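Local structure of glutathione S-transferase (3M3M) at residues 12-15 with 16-19; 94-97 with 98-101. The protein probably catalyses the conjugation of glutathione to electrophilic substrates, and binds glutathione between its N-terminal and C-terminal domains. One frame throughout, in Å; residues are numbered along the deposited sequence.

Contact 1: 12-15 with 16-19. With GSH (glutathione), chain B.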
loop_
_atom_site.group_PDB
_atom_site.type_symbol
_atom_site.label_atom_id
_atom_site.label_comp_id
_atom_site.label_asym_id
_atom_site.label_seq_id
_atom_site.Cartn_x
_atom_site.Cartn_y
_atom_site.Cartn_z
ATOM N N SER A 12 8.038 -4.415 0.798
ATOM C CA SER A 12 7.589 -3.030 0.613
ATOM C C SER A 12 6.058 -2.988 0.585
ATOM O O SER A 12 5.471 -3.736 -0.209
ATOM C CB SER A 12 8.082 -2.555 -0.759
ATOM O OG SER A 12 7.283 -1.422 -1.257
ATOM N N GLY A 13 5.446 -2.174 1.444
ATOM C CA GLY A 13 4.018 -2.045 1.491
ATOM C C GLY A 13 3.494 -1.619 0.127
ATOM O O GLY A 13 2.436 -2.101 -0.300
ATOM N N ASN A 14 4.186 -0.688 -0.552
ATOM C CA ASN A 14 3.711 -0.248 -1.875
ATOM C C ASN A 14 3.659 -1.390 -2.895
ATOM O O ASN A 14 2.750 -1.467 -3.721
ATOM C CB ASN A 14 4.567 0.908 -2.398
ATOM C CG ASN A 14 4.398 2.139 -1.513
ATOM O OD1 ASN A 14 5.415 2.702 -1.006
ATOM N ND2 ASN A 14 3.138 2.561 -1.329
ATOM N N CYS A 15 4.604 -2.332 -2.789
ATOM C CA CYS A 15 4.606 -3.503 -3.673
ATOM C C CYS A 15 3.592 -4.574 -3.226
ATOM O O CYS A 15 2.981 -5.260 -4.091
ATOM C CB CYS A 15 6.031 -4.122 -3.651
ATOM S SG CYS A 15 7.263 -2.998 -4.388
ATOM N N TYR A 16 3.415 -4.747 -1.896
ATOM C CA TYR A 16 2.380 -5.632 -1.401
ATOM C C TYR A 16 0.979 -5.286 -1.946
ATOM O O TYR A 16 0.165 -6.170 -2.296
ATOM C CB TYR A 16 2.364 -5.595 0.135
ATOM C CG TYR A 16 1.250 -6.453 0.734
ATOM C CD1 TYR A 16 0.898 -7.746 0.184
ATOM C CD2 TYR A 16 0.527 -5.934 1.831
ATOM C CE1 TYR A 16 -0.170 -8.503 0.783
ATOM C CE2 TYR A 16 -0.539 -6.681 2.434
ATOM C CZ TYR A 16 -0.830 -7.981 1.896
ATOM O OH TYR A 16 -1.901 -8.684 2.448
ATOM N N LYS A 17 0.660 -3.974 -2.086
ATOM C CA LYS A 17 -0.590 -3.610 -2.710
ATOM C C LYS A 17 -0.808 -4.309 -4.037
ATOM O O LYS A 17 -1.948 -4.757 -4.292
ATOM C CB LYS A 17 -0.593 -2.087 -3.090
ATOM C CG LYS A 17 -0.557 -1.156 -1.886
ATOM C CD LYS A 17 -0.186 0.252 -2.347
ATOM C CE LYS A 17 -0.022 1.157 -1.133
ATOM N NZ LYS A 17 0.342 2.583 -1.540
ATOM N N ILE A 18 0.251 -4.448 -4.850
ATOM C CA ILE A 18 0.125 -5.023 -6.194
ATOM C C ILE A 18 0.066 -6.577 -6.107
ATOM O O ILE A 18 -0.760 -7.213 -6.807
ATOM C CB ILE A 18 1.276 -4.559 -7.062
ATOM C CG1 ILE A 18 1.411 -2.986 -7.006
ATOM C CG2 ILE A 18 1.025 -4.999 -8.503
ATOM C CD1 ILE A 18 0.065 -2.211 -7.141
ATOM N N LYS A 19 0.865 -7.156 -5.233
ATOM C CA LYS A 19 0.749 -8.650 -4.993
ATOM C C LYS A 19 -0.704 -8.949 -4.593
ATOM O O LYS A 19 -1.345 -9.890 -5.107
ATOM C CB LYS A 19 1.708 -9.065 -3.854
ATOM C CG LYS A 19 1.566 -10.604 -3.570
ATOM C CD LYS A 19 2.280 -10.982 -2.260
ATOM C CE LYS A 19 1.999 -12.514 -1.963
ATOM N NZ LYS A 19 2.787 -12.928 -0.718
HETATM N N1 GSH B . 4.566 6.939 -4.525
HETATM C CA1 GSH B . 5.247 5.624 -4.848
HETATM C C1 GSH B . 4.247 4.469 -4.952
HETATM O O11 GSH B . 4.500 3.555 -5.790
HETATM O O12 GSH B . 3.261 4.457 -4.165
HETATM C CB1 GSH B . 6.266 5.392 -3.685
HETATM C CG1 GSH B . 6.945 4.091 -3.975
HETATM C CD1 GSH B . 8.206 3.930 -3.099
HETATM O OE1 GSH B . 8.562 4.904 -2.173
HETATM N N2 GSH B . 9.000 2.824 -3.217
HETATM C CA2 GSH B . 10.183 2.675 -2.372
HETATM C C2 GSH B . 11.346 2.768 -3.260
HETATM O O2 GSH B . 11.259 2.192 -4.454
HETATM C CB2 GSH B . 10.087 1.268 -1.726
HETATM S SG2 GSH B . 8.586 1.152 -0.592
HETATM N N3 GSH B . 12.430 3.425 -2.880
HETATM C CA3 GSH B . 13.594 3.404 -3.783
HETATM C C3 GSH B . 14.318 4.737 -3.852
HETATM O O31 GSH B . 15.519 4.792 -4.255
HETATM O O32 GSH B . 13.703 5.774 -3.550
#
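Y16 N donates to S12 O at 2.8 Å, closing the first turn of helix 13-24, the N-terminal helix of the thioredoxin-like domain. S12 is the N-cap: its OG accepts from C15 N, although the exact place of that hydroxyl, next to the glutathione sulfur, is uncertain. CB of Y16 rests 3.5 Å from G13 O. With CG anti to the backbone N (chi1 177°), the phenol is carried off the turn, where its ring meets H169 and its OH bonds V198 O. C15 sends its side chain the other way, onto I55 and P56, while its carbonyl oxygen holds two amides: K19 N at 3.1 Å and I18 N at 2.9 Å. The I18 bond is bent and arrives well above the carbonyl plane, an added i+3 bond on an oxygen that keeps its i+4 partner. N14, part of the glutathione pocket, lies alongside K17, both side chains pointing the same way. The extended K17 chain, CD 4.0 Å from N14 CA, delivers its ammonium to E100, S69 and N70, next to the pocket. The buried N14 O finds no polar partner and is bordered by aliphatic carbons, K17 CB at 3.5 Å and I18 CG1 at 3.9 Å.

Contact 2: 94-97 with 98-101; sequences LQWQ and FFEQ. With GSH (glutathione), chain B.
W96 and F99 form the aromatic pair of this stretch of helix 87-117, the long first helix of the all-helical C-terminal domain of the glutathione transferase fold. The stack is T-shaped: the benzene edge of the indole, CE3 and CZ3, meets the face of the F99 ring, with centroids 5.2 Å apart and planes at 80°. The nearest carbons, W96 CE3 and F99 CD2, are 3.6 Å apart. F99 reaches this place by turning CG anti to its own N (chi1 160°), which sets its ring beside the indole, and both side chains pack on V141 of helix 125-146. A second, looser apolar contact lies nearer the surface, where L94 CB stands 4.0 Å from F98 CE2. F98 CD2 also comes within 3.2 Å of L94 O.

Backbone bonds of the i+4 kind join the two halves; E100 N to W96 O, at 2.8 Å, is a bent member of the set, and Q101 N to Q97 O is longer at 3.2 Å.

Q97, E100 and Q101 turn toward the N-terminal domain. Q97 OE1 accepts from N74, and the E100 carboxylate is shared between N70 and K17. Q101, bent at chi2, brings its amide up to the amino and carboxylate groups of the gamma-glutamyl end of glutathione. An alanine here would leave that end of the ligand without this polar neighbour and is likely to weaken its positioning. The approach is close, with Q101 CD 3.5 Å from O12 of the glutathione carboxylate.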
loop_
_atom_site.group_PDB
_atom_site.type_symbol
_atom_site.label_atom_id
_atom_site.label_comp_id
_atom_site.label_asym_id
_atom_site.label_seq_id
_atom_site.Cartn_x
_atom_site.Cartn_y
_atom_site.Cartn_z
ATOM N N LEU A 94 -10.505 7.524 -4.767
ATOM C CA LEU A 94 -9.240 8.279 -5.099
ATOM C C LEU A 94 -8.911 9.177 -3.940
ATOM O O LEU A 94 -7.762 9.296 -3.629
ATOM C CB LEU A 94 -9.401 9.147 -6.392
ATOM C CG LEU A 94 -9.562 8.214 -7.624
ATOM C CD1 LEU A 94 -9.889 9.086 -8.858
ATOM C CD2 LEU A 94 -8.233 7.456 -7.914
ATOM N N GLN A 95 -9.907 9.708 -3.233
ATOM C CA GLN A 95 -9.619 10.570 -2.072
ATOM C C GLN A 95 -8.791 9.774 -1.065
ATOM O O GLN A 95 -7.809 10.272 -0.582
ATOM C CB GLN A 95 -10.987 10.986 -1.468
ATOM C CG GLN A 95 -10.898 11.659 -0.152
ATOM C CD GLN A 95 -12.301 11.751 0.429
ATOM O OE1 GLN A 95 -13.097 12.633 0.074
ATOM N NE2 GLN A 95 -12.628 10.784 1.325
ATOM N N TRP A 96 -9.253 8.574 -0.682
ATOM C CA TRP A 96 -8.511 7.810 0.282
ATOM C C TRP A 96 -7.090 7.433 -0.254
ATOM O O TRP A 96 -6.168 7.343 0.536
ATOM C CB TRP A 96 -9.319 6.532 0.686
ATOM C CG TRP A 96 -10.428 6.895 1.576
ATOM C CD1 TRP A 96 -11.747 6.974 1.201
ATOM C CD2 TRP A 96 -10.337 7.417 2.899
ATOM N NE1 TRP A 96 -12.523 7.479 2.231
ATOM C CE2 TRP A 96 -11.689 7.714 3.311
ATOM C CE3 TRP A 96 -9.267 7.583 3.823
ATOM C CZ2 TRP A 96 -11.986 8.240 4.569
ATOM C CZ3 TRP A 96 -9.589 8.128 5.100
ATOM C CH2 TRP A 96 -10.949 8.418 5.447
ATOM N N GLN A 97 -6.981 7.166 -1.540
ATOM C CA GLN A 97 -5.641 6.879 -2.095
ATOM C C GLN A 97 -4.683 8.107 -2.075
ATOM O O GLN A 97 -3.503 7.885 -1.780
ATOM C CB GLN A 97 -5.745 6.324 -3.492
ATOM C CG GLN A 97 -6.475 4.897 -3.556
ATOM C CD GLN A 97 -6.361 4.340 -4.916
ATOM O OE1 GLN A 97 -6.681 5.031 -5.895
ATOM N NE2 GLN A 97 -5.873 3.092 -5.010
ATOM N N PHE A 98 -5.122 9.323 -2.430
ATOM C CA PHE A 98 -4.217 10.468 -2.339
ATOM C C PHE A 98 -3.926 10.719 -0.873
ATOM O O PHE A 98 -2.801 11.085 -0.526
ATOM C CB PHE A 98 -4.890 11.653 -3.062
ATOM C CG PHE A 98 -4.863 11.487 -4.546
ATOM C CD1 PHE A 98 -3.629 11.492 -5.186
ATOM C CD2 PHE A 98 -6.041 11.342 -5.302
ATOM C CE1 PHE A 98 -3.554 11.326 -6.588
ATOM C CE2 PHE A 98 -6.011 11.174 -6.661
ATOM C CZ PHE A 98 -4.743 11.157 -7.320
ATOM N N PHE A 99 -4.955 10.611 -0.005
ATOM C CA PHE A 99 -4.718 10.741 1.430
ATOM C C PHE A 99 -3.663 9.747 1.896
ATOM O O PHE A 99 -2.769 10.071 2.680
ATOM C CB PHE A 99 -6.052 10.443 2.185
ATOM C CG PHE A 99 -5.898 10.073 3.677
ATOM C CD1 PHE A 99 -5.909 11.040 4.694
ATOM C CD2 PHE A 99 -5.810 8.663 4.041
ATOM C CE1 PHE A 99 -5.767 10.639 6.097
ATOM C CE2 PHE A 99 -5.749 8.300 5.398
ATOM C CZ PHE A 99 -5.725 9.238 6.390
ATOM N N GLU A 100 -3.723 8.532 1.339
ATOM C CA GLU A 100 -2.697 7.527 1.773
ATOM C C GLU A 100 -1.245 7.931 1.365
ATOM O O GLU A 100 -0.279 7.835 2.230
ATOM C CB GLU A 100 -3.006 6.145 1.163
ATOM C CG GLU A 100 -1.968 5.075 1.572
ATOM C CD GLU A 100 -0.885 4.810 0.492
ATOM O OE1 GLU A 100 -1.098 5.121 -0.685
ATOM O OE2 GLU A 100 0.117 4.165 0.810
ATOM N N GLN A 101 -1.095 8.500 0.158
ATOM C CA GLN A 101 0.221 8.893 -0.321
ATOM C C GLN A 101 0.726 10.206 0.414
ATOM O O GLN A 101 1.945 10.346 0.604
ATOM C CB GLN A 101 0.151 9.119 -1.858
ATOM C CG GLN A 101 0.075 7.776 -2.607
ATOM C CD GLN A 101 1.407 6.991 -2.513
ATOM O OE1 GLN A 101 1.461 5.791 -2.006
ATOM N NE2 GLN A 101 2.469 7.593 -2.978
HETATM N N1 GSH B . 4.566 6.939 -4.525
HETATM C CA1 GSH B . 5.247 5.624 -4.848
HETATM C C1 GSH B . 4.247 4.469 -4.952
HETATM O O11 GSH B . 4.500 3.555 -5.790
HETATM O O12 GSH B . 3.261 4.457 -4.165
HETATM C CB1 GSH B . 6.266 5.392 -3.685
HETATM C CG1 GSH B . 6.945 4.091 -3.975
HETATM C CD1 GSH B . 8.206 3.930 -3.099
HETATM O OE1 GSH B . 8.562 4.904 -2.173
HETATM N N2 GSH B . 9.000 2.824 -3.217
HETATM C CA2 GSH B . 10.183 2.675 -2.372
HETATM C C2 GSH B . 11.346 2.768 -3.260
HETATM O O2 GSH B . 11.259 2.192 -4.454
HETATM C CB2 GSH B . 10.087 1.268 -1.726
HETATM S SG2 GSH B . 8.586 1.152 -0.592
HETATM N N3 GSH B . 12.430 3.425 -2.880
HETATM C CA3 GSH B . 13.594 3.404 -3.783
HETATM C C3 GSH B . 14.318 4.737 -3.852
HETATM O O31 GSH B . 15.519 4.792 -4.255
HETATM O O32 GSH B . 13.703 5.774 -3.550
#

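Contact 1 comes first along the chain, in helix 13-24 of the N-terminal domain's beta-alpha-beta unit (strand 4-8, helix 13-24, strand 29-33); contact 2 follows in helix 87-117 of the C-terminal domain. Their centres are 15 Å apart, yet the two helices meet across the domain interface, where K17 NZ and E100 OE2 form a salt bridge of 2.8 Å. Both contacts reach the same glutathione, through S12 and N14 from one domain and Q101 from the other, and Q101 also lies about 3 Å from the sodium ion between nearest atoms. The ligand site is thus built jointly by the two domains, with a buried charge pair joining them beside it.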